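Short chain dehydrogenase (Rhodopseudomonas palustris, PDB 3H7A) is a short-chain dehydrogenase that probably uses NAD(P) bound to its Rossmann fold to oxidise or reduce a substrate. Local coordinates at residues Y18-F32 / P216-Q228. Numbering follows the deposited sequence.
Sequences YIGAEIAKKFAAEGF and PAAVAGAYWQLYQ
In the Rossmann fold of this short-chain dehydrogenase, helix 18-29, which follows the first strand, packs against helix 216-228, and W224 lies against F27, K26 and E30. The axes approach to 7.9 Å at a crossing angle of -49°, closest along P216 to A220 and spreading toward the C-terminal ends. Where they are close, small residues let the helices approach: A220 CB lies 3.4 Å from the backbone E22 O, while P216 packs CG on Y18 CB and CB on E22 CG. Beside them, I19 CG2 touches V219 CG1 at 3.7 Å, and I23 CD1 leans obliquely on the ring of Y223, whose hydroxyl is hydrogen-bonded to T140. W224, whose chi1 of -174° swings CG away from its own N, lays the CE3 edge of its indole on one face of F27, an offset edge-to-face pair with planes at 73°. K26, in the last turns of helix 18-29, and E30, just past its end, cover one face of the indole: K26 NZ stands 4.0 Å from the centroid of the five-membered ring in a cation-pi contact, while E30 CG makes a CH-pi contact 3.5 Å from the centroid of the six-membered ring. A salt bridge from K26 NZ to E30 OE2, 2.8 Å, ties the two together, and the E30 carboxylate lies nearly flat over the indole. On the opposite face sit Y227 CD2 and Q228 CG. A Schellman motif with G31 as C-prime residue ends helix 18-29 and brings F32 back, its edge toward the face of Y227. F27 and I23 also rest on I88 of strand 84-89, and V219 and Y223 on L183 of strand 178-185, placing the pair in a helical layer of the short-chain dehydrogenase Rossmann fold.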
ATOM      1  N   TYR B  18      10.426  16.701  22.599  1.00 45.84           N
ATOM      2  CA  TYR B  18      11.215  17.630  21.798  1.00 47.63           C
ATOM      3  C   TYR B  18      10.533  18.005  20.477  1.00 42.20           C
ATOM      4  O   TYR B  18      10.566  19.164  20.074  1.00 35.50           O
ATOM      5  CB  TYR B  18      12.618  17.069  21.562  1.00 57.24           C
ATOM      6  CG  TYR B  18      13.457  17.028  22.809  1.00 63.99           C
ATOM      7  CD1 TYR B  18      13.976  18.206  23.359  1.00 69.78           C
ATOM      8  CD2 TYR B  18      13.724  15.820  23.451  1.00 66.91           C
ATOM      9  CE1 TYR B  18      14.743  18.182  24.514  1.00 71.64           C
ATOM     10  CE2 TYR B  18      14.494  15.780  24.608  1.00 73.51           C
ATOM     11  CZ  TYR B  18      15.002  16.967  25.134  1.00 71.96           C
ATOM     12  OH  TYR B  18      15.766  16.941  26.279  1.00 70.72           O
ATOM     13  N   ILE B  19       9.900  17.027  19.830  1.00 32.80           N
ATOM     14  CA  ILE B  19       9.163  17.267  18.603  1.00 32.50           C
ATOM     15  C   ILE B  19       8.036  18.281  18.853  1.00 28.54           C
ATOM     16  O   ILE B  19       7.952  19.300  18.165  1.00 34.95           O
ATOM     17  CB  ILE B  19       8.635  15.946  18.006  1.00 29.80           C
ATOM     18  CG1 ILE B  19       9.800  15.121  17.470  1.00 34.79           C
ATOM     19  CG2 ILE B  19       7.677  16.215  16.867  1.00 31.78           C
ATOM     20  CD1 ILE B  19       9.455  13.678  17.194  1.00 41.64           C
ATOM     21  N   GLY B  20       7.215  18.021  19.871  1.00 30.35           N
ATOM     22  CA  GLY B  20       6.101  18.908  20.248  1.00 31.47           C
ATOM     23  C   GLY B  20       6.529  20.323  20.590  1.00 30.88           C
ATOM     24  O   GLY B  20       5.876  21.287  20.184  1.00 30.92           O
ATOM     25  N   ALA B  21       7.629  20.443  21.328  1.00 29.63           N
ATOM     26  CA  ALA B  21       8.197  21.743  21.701  1.00 29.89           C
ATOM     27  C   ALA B  21       8.683  22.520  20.492  1.00 28.97           C
ATOM     28  O   ALA B  21       8.468  23.732  20.401  1.00 30.47           O
ATOM     29  CB  ALA B  21       9.340  21.551  22.685  1.00 33.76           C
ATOM     30  N   GLU B  22       9.337  21.822  19.563  1.00 31.46           N
ATOM     31  CA  GLU B  22       9.804  22.438  18.322  1.00 30.11           C
ATOM     32  C   GLU B  22       8.663  22.868  17.418  1.00 25.95           C
ATOM     33  O   GLU B  22       8.755  23.893  16.749  1.00 28.33           O
ATOM     34  CB  GLU B  22      10.746  21.514  17.553  1.00 31.52           C
ATOM     35  CG  GLU B  22      12.124  21.375  18.172  1.00 37.69           C
ATOM     36  CD  GLU B  22      12.857  22.695  18.320  1.00 44.36           C
ATOM     37  OE1 GLU B  22      12.794  23.550  17.400  1.00 44.64           O
ATOM     38  OE2 GLU B  22      13.510  22.863  19.365  1.00 49.45           O
ATOM     39  N   ILE B  23       7.587  22.086  17.401  1.00 26.59           N
ATOM     40  CA  ILE B  23       6.397  22.466  16.642  1.00 23.54           C
ATOM     41  C   ILE B  23       5.834  23.776  17.200  1.00 27.35           C
ATOM     42  O   ILE B  23       5.523  24.693  16.439  1.00 28.79           O
ATOM     43  CB  ILE B  23       5.313  21.356  16.659  1.00 24.90           C
ATOM     44  CG1 ILE B  23       5.787  20.117  15.890  1.00 18.92           C
ATOM     45  CG2 ILE B  23       4.040  21.870  16.055  1.00 23.87           C
ATOM     46  CD1 ILE B  23       4.925  18.877  16.137  1.00 21.35           C
ATOM     47  N   ALA B  24       5.742  23.860  18.528  1.00 28.20           N
ATOM     48  CA  ALA B  24       5.237  25.048  19.212  1.00 28.26           C
ATOM     49  C   ALA B  24       6.131  26.251  18.907  1.00 24.05           C
ATOM     50  O   ALA B  24       5.622  27.297  18.511  1.00 29.87           O
ATOM     51  CB  ALA B  24       5.136  24.798  20.716  1.00 24.75           C
ATOM     52  N   LYS B  25       7.451  26.073  19.037  1.00 28.53           N
ATOM     53  CA  LYS B  25       8.443  27.107  18.683  1.00 28.21           C
ATOM     54  C   LYS B  25       8.256  27.622  17.259  1.00 29.20           C
ATOM     55  O   LYS B  25       8.290  28.824  17.037  1.00 34.33           O
ATOM     56  CB  LYS B  25       9.893  26.601  18.849  1.00 25.03           C
ATOM     57  CG  LYS B  25      10.395  26.420  20.291  1.00 32.22           C
ATOM     58  CD  LYS B  25      11.902  26.060  20.309  1.00 31.27           C
ATOM     59  CE  LYS B  25      12.259  25.203  21.520  1.00 48.84           C
ATOM     60  NZ  LYS B  25      13.730  24.935  21.685  1.00 49.33           N
ATOM     61  N   LYS B  26       8.044  26.714  16.305  1.00 32.93           N
ATOM     62  CA  LYS B  26       7.895  27.079  14.887  1.00 31.13           C
ATOM     63  C   LYS B  26       6.635  27.888  14.597  1.00 30.75           C
ATOM     64  O   LYS B  26       6.704  28.931  13.946  1.00 27.42           O
ATOM     65  CB  LYS B  26       7.955  25.831  13.976  1.00 28.11           C
ATOM     66  CG  LYS B  26       7.804  26.095  12.463  1.00 32.80           C
ATOM     67  CD  LYS B  26       8.793  27.146  11.931  1.00 36.60           C
ATOM     68  CE  LYS B  26       9.159  26.879  10.486  1.00 39.15           C
ATOM     69  NZ  LYS B  26       9.471  28.124   9.739  1.00 35.71           N
ATOM     70  N   PHE B  27       5.490  27.414  15.075  1.00 26.90           N
ATOM     71  CA  PHE B  27       4.249  28.120  14.815  1.00 26.21           C
ATOM     72  C   PHE B  27       4.151  29.441  15.568  1.00 30.83           C
ATOM     73  O   PHE B  27       3.550  30.388  15.057  1.00 30.11           O
ATOM     74  CB  PHE B  27       3.042  27.211  15.028  1.00 24.32           C
ATOM     75  CG  PHE B  27       2.837  26.249  13.892  1.00 26.47           C
ATOM     76  CD1 PHE B  27       1.983  26.572  12.834  1.00 25.28           C
ATOM     77  CD2 PHE B  27       3.541  25.047  13.846  1.00 22.71           C
ATOM     78  CE1 PHE B  27       1.810  25.698  11.762  1.00 24.54           C
ATOM     79  CE2 PHE B  27       3.381  24.167  12.784  1.00 31.68           C
ATOM     80  CZ  PHE B  27       2.509  24.486  11.739  1.00 24.53           C
ATOM     81  N   ALA B  28       4.780  29.515  16.746  1.00 27.55           N
ATOM     82  CA  ALA B  28       4.867  30.773  17.483  1.00 31.86           C
ATOM     83  C   ALA B  28       5.802  31.750  16.779  1.00 30.04           C
ATOM     84  O   ALA B  28       5.534  32.946  16.770  1.00 36.76           O
ATOM     85  CB  ALA B  28       5.305  30.546  18.914  1.00 29.63           C
ATOM     86  N   ALA B  29       6.871  31.230  16.171  1.00 33.86           N
ATOM     87  CA  ALA B  29       7.838  32.041  15.410  1.00 35.10           C
ATOM     88  C   ALA B  29       7.211  32.622  14.152  1.00 33.97           C
ATOM     89  O   ALA B  29       7.644  33.654  13.657  1.00 36.20           O
ATOM     90  CB  ALA B  29       9.068  31.226  15.047  1.00 33.19           C
ATOM     91  N   GLU B  30       6.177  31.951  13.657  1.00 28.25           N
ATOM     92  CA  GLU B  30       5.454  32.390  12.483  1.00 29.16           C
ATOM     93  C   GLU B  30       4.232  33.222  12.832  1.00 29.93           C
ATOM     94  O   GLU B  30       3.411  33.511  11.967  1.00 31.50           O
ATOM     95  CB  GLU B  30       5.038  31.187  11.630  1.00 28.04           C
ATOM     96  CG  GLU B  30       6.212  30.337  11.113  1.00 34.38           C
ATOM     97  CD  GLU B  30       7.119  31.070  10.121  1.00 41.68           C
ATOM     98  OE1 GLU B  30       6.679  32.060   9.490  1.00 34.76           O
ATOM     99  OE2 GLU B  30       8.277  30.637   9.961  1.00 42.86           O
ATOM    100  N   GLY B  31       4.098  33.593  14.101  1.00 31.80           N
ATOM    101  CA  GLY B  31       3.102  34.585  14.492  1.00 25.50           C
ATOM    102  C   GLY B  31       1.787  34.073  15.036  1.00 29.90           C
ATOM    103  O   GLY B  31       0.864  34.855  15.237  1.00 31.05           O
ATOM    104  N   PHE B  32       1.677  32.773  15.290  1.00 29.37           N
ATOM    105  CA  PHE B  32       0.448  32.246  15.880  1.00 26.69           C
ATOM    106  C   PHE B  32       0.548  32.276  17.403  1.00 28.57           C
ATOM    107  O   PHE B  32       1.651  32.228  17.945  1.00 25.48           O
ATOM    108  CB  PHE B  32       0.216  30.804  15.452  1.00 26.17           C
ATOM    109  CG  PHE B  32      -0.186  30.632  14.015  1.00 22.55           C
ATOM    110  CD1 PHE B  32      -1.528  30.715  13.639  1.00 24.14           C
ATOM    111  CD2 PHE B  32       0.762  30.325  13.050  1.00 21.70           C
ATOM    112  CE1 PHE B  32      -1.913  30.522  12.311  1.00 25.63           C
ATOM    113  CE2 PHE B  32       0.393  30.133  11.706  1.00 25.57           C
ATOM    114  CZ  PHE B  32      -0.949  30.224  11.343  1.00 26.16           C
ATOM    115  N   PRO B 216      14.313  17.210  16.050  1.00 48.56           N
ATOM    116  CA  PRO B 216      12.944  17.631  16.268  1.00 43.60           C
ATOM    117  C   PRO B 216      12.582  18.888  15.474  1.00 37.94           C
ATOM    118  O   PRO B 216      11.427  19.044  15.088  1.00 37.84           O
ATOM    119  CB  PRO B 216      12.912  17.909  17.769  1.00 42.45           C
ATOM    120  CG  PRO B 216      13.983  17.057  18.319  1.00 49.85           C
ATOM    121  CD  PRO B 216      15.057  17.105  17.319  1.00 47.90           C
ATOM    122  N   ALA B 217      13.558  19.755  15.211  1.00 33.58           N
ATOM    123  CA  ALA B 217      13.333  20.938  14.380  1.00 39.16           C
ATOM    124  C   ALA B 217      12.947  20.594  12.931  1.00 40.99           C
ATOM    125  O   ALA B 217      12.287  21.389  12.252  1.00 40.54           O
ATOM    126  CB  ALA B 217      14.555  21.850  14.406  1.00 40.28           C
ATOM    127  N   ALA B 218      13.358  19.410  12.467  1.00 38.26           N
ATOM    128  CA  ALA B 218      13.031  18.957  11.115  1.00 38.35           C
ATOM    129  C   ALA B 218      11.545  18.634  10.949  1.00 34.47           C
ATOM    130  O   ALA B 218      10.937  19.015   9.943  1.00 36.42           O
ATOM    131  CB  ALA B 218      13.887  17.766  10.734  1.00 37.05           C
ATOM    132  N   VAL B 219      10.970  17.954  11.945  1.00 32.81           N
ATOM    133  CA  VAL B 219       9.538  17.623  11.963  1.00 29.84           C
ATOM    134  C   VAL B 219       8.675  18.894  11.953  1.00 32.17           C
ATOM    135  O   VAL B 219       7.666  18.972  11.238  1.00 28.24           O
ATOM    136  CB  VAL B 219       9.183  16.752  13.191  1.00 33.95           C
ATOM    137  CG1 VAL B 219       7.722  16.309  13.160  1.00 29.13           C
ATOM    138  CG2 VAL B 219      10.107  15.531  13.278  1.00 29.30           C
ATOM    139  N   ALA B 220       9.096  19.893  12.728  1.00 32.18           N
ATOM    140  CA  ALA B 220       8.397  21.173  12.783  1.00 29.35           C
ATOM    141  C   ALA B 220       8.418  21.844  11.419  1.00 28.35           C
ATOM    142  O   ALA B 220       7.407  22.411  10.995  1.00 31.68           O
ATOM    143  CB  ALA B 220       9.011  22.071  13.835  1.00 25.99           C
ATOM    144  N   GLY B 221       9.563  21.737  10.734  1.00 30.73           N
ATOM    145  CA  GLY B 221       9.739  22.227   9.372  1.00 25.50           C
ATOM    146  C   GLY B 221       8.791  21.563   8.403  1.00 27.91           C
ATOM    147  O   GLY B 221       8.154  22.248   7.599  1.00 27.07           O
ATOM    148  N   ALA B 222       8.682  20.233   8.499  1.00 23.99           N
ATOM    149  CA  ALA B 222       7.743  19.445   7.674  1.00 26.12           C
ATOM    150  C   ALA B 222       6.273  19.822   7.916  1.00 28.14           C
ATOM    151  O   ALA B 222       5.484  19.933   6.972  1.00 25.26           O
ATOM    152  CB  ALA B 222       7.963  17.945   7.892  1.00 24.89           C
ATOM    153  N   TYR B 223       5.909  20.036   9.180  1.00 26.33           N
ATOM    154  CA  TYR B 223       4.568  20.504   9.488  1.00 26.85           C
ATOM    155  C   TYR B 223       4.327  21.899   8.935  1.00 25.02           C
ATOM    156  O   TYR B 223       3.228  22.194   8.439  1.00 24.76           O
ATOM    157  CB  TYR B 223       4.319  20.473  10.985  1.00 27.43           C
ATOM    158  CG  TYR B 223       3.788  19.155  11.461  1.00 21.51           C
ATOM    159  CD1 TYR B 223       2.718  18.551  10.808  1.00 27.55           C
ATOM    160  CD2 TYR B 223       4.346  18.510  12.563  1.00 26.09           C
ATOM    161  CE1 TYR B 223       2.218  17.339  11.227  1.00 22.34           C
ATOM    162  CE2 TYR B 223       3.838  17.296  13.009  1.00 21.43           C
ATOM    163  CZ  TYR B 223       2.762  16.725  12.323  1.00 24.29           C
ATOM    164  OH  TYR B 223       2.223  15.530  12.710  1.00 28.78           O
ATOM    165  N   TRP B 224       5.357  22.749   9.002  1.00 23.06           N
ATOM    166  CA  TRP B 224       5.276  24.080   8.390  1.00 24.47           C
ATOM    167  C   TRP B 224       5.130  23.987   6.866  1.00 29.37           C
ATOM    168  O   TRP B 224       4.325  24.706   6.272  1.00 26.79           O
ATOM    169  CB  TRP B 224       6.453  24.992   8.789  1.00 26.16           C
ATOM    170  CG  TRP B 224       6.251  26.410   8.257  1.00 31.59           C
ATOM    171  CD1 TRP B 224       6.974  27.033   7.281  1.00 30.02           C
ATOM    172  CD2 TRP B 224       5.222  27.339   8.644  1.00 28.86           C
ATOM    173  NE1 TRP B 224       6.470  28.298   7.045  1.00 24.91           N
ATOM    174  CE2 TRP B 224       5.397  28.508   7.869  1.00 27.18           C
ATOM    175  CE3 TRP B 224       4.179  27.302   9.584  1.00 31.78           C
ATOM    176  CZ2 TRP B 224       4.560  29.622   7.995  1.00 30.63           C
ATOM    177  CZ3 TRP B 224       3.358  28.413   9.719  1.00 31.06           C
ATOM    178  CH2 TRP B 224       3.544  29.555   8.915  1.00 30.39           C
ATOM    179  N   GLN B 225       5.877  23.073   6.247  1.00 26.56           N
ATOM    180  CA  GLN B 225       5.711  22.788   4.828  1.00 31.26           C
ATOM    181  C   GLN B 225       4.259  22.400   4.483  1.00 30.83           C
ATOM    182  O   GLN B 225       3.681  22.927   3.531  1.00 32.44           O
ATOM    183  CB  GLN B 225       6.683  21.697   4.383  1.00 32.32           C
ATOM    184  CG  GLN B 225       6.728  21.509   2.872  1.00 48.04           C
ATOM    185  CD  GLN B 225       7.079  20.094   2.449  1.00 48.09           C
ATOM    186  OE1 GLN B 225       6.569  19.597   1.441  1.00 44.17           O
ATOM    187  NE2 GLN B 225       7.956  19.443   3.210  1.00 40.44           N
ATOM    188  N   LEU B 226       3.668  21.496   5.264  1.00 30.24           N
ATOM    189  CA  LEU B 226       2.270  21.112   5.049  1.00 24.72           C
ATOM    190  C   LEU B 226       1.341  22.304   5.250  1.00 30.33           C
ATOM    191  O   LEU B 226       0.388  22.496   4.475  1.00 26.77           O
ATOM    192  CB  LEU B 226       1.866  19.951   5.965  1.00 28.33           C
ATOM    193  CG  LEU B 226       2.336  18.544   5.582  1.00 27.64           C
ATOM    194  CD1 LEU B 226       2.116  17.560   6.714  1.00 23.02           C
ATOM    195  CD2 LEU B 226       1.649  18.073   4.297  1.00 29.80           C
ATOM    196  N   TYR B 227       1.626  23.113   6.273  1.00 29.45           N
ATOM    197  CA  TYR B 227       0.846  24.318   6.517  1.00 29.14           C
ATOM    198  C   TYR B 227       0.851  25.212   5.278  1.00 31.68           C
ATOM    199  O   TYR B 227      -0.191  25.710   4.876  1.00 29.85           O
ATOM    200  CB  TYR B 227       1.321  25.109   7.755  1.00 29.99           C
ATOM    201  CG  TYR B 227       0.536  26.406   7.894  1.00 20.44           C
ATOM    202  CD1 TYR B 227      -0.745  26.404   8.418  1.00 28.32           C
ATOM    203  CD2 TYR B 227       1.047  27.609   7.419  1.00 31.69           C
ATOM    204  CE1 TYR B 227      -1.486  27.564   8.498  1.00 22.77           C
ATOM    205  CE2 TYR B 227       0.318  28.775   7.512  1.00 19.80           C
ATOM    206  CZ  TYR B 227      -0.942  28.742   8.048  1.00 26.66           C
ATOM    207  OH  TYR B 227      -1.680  29.890   8.127  1.00 27.25           O
ATOM    208  N   GLN B 228       2.025  25.385   4.673  1.00 28.94           N
ATOM    209  CA  GLN B 228       2.205  26.307   3.552  1.00 33.87           C
ATOM    210  C   GLN B 228       1.560  25.917   2.209  1.00 35.60           C
ATOM    211  O   GLN B 228       1.407  26.772   1.336  1.00 38.45           O
ATOM    212  CB  GLN B 228       3.690  26.595   3.351  1.00 36.35           C
ATOM    213  CG  GLN B 228       4.337  27.372   4.481  1.00 43.39           C
ATOM    214  CD  GLN B 228       4.149  28.871   4.362  1.00 57.20           C
ATOM    215  OE1 GLN B 228       5.093  29.594   4.026  1.00 60.32           O
ATOM    216  NE2 GLN B 228       2.937  29.352   4.646  1.00 51.60           N
TER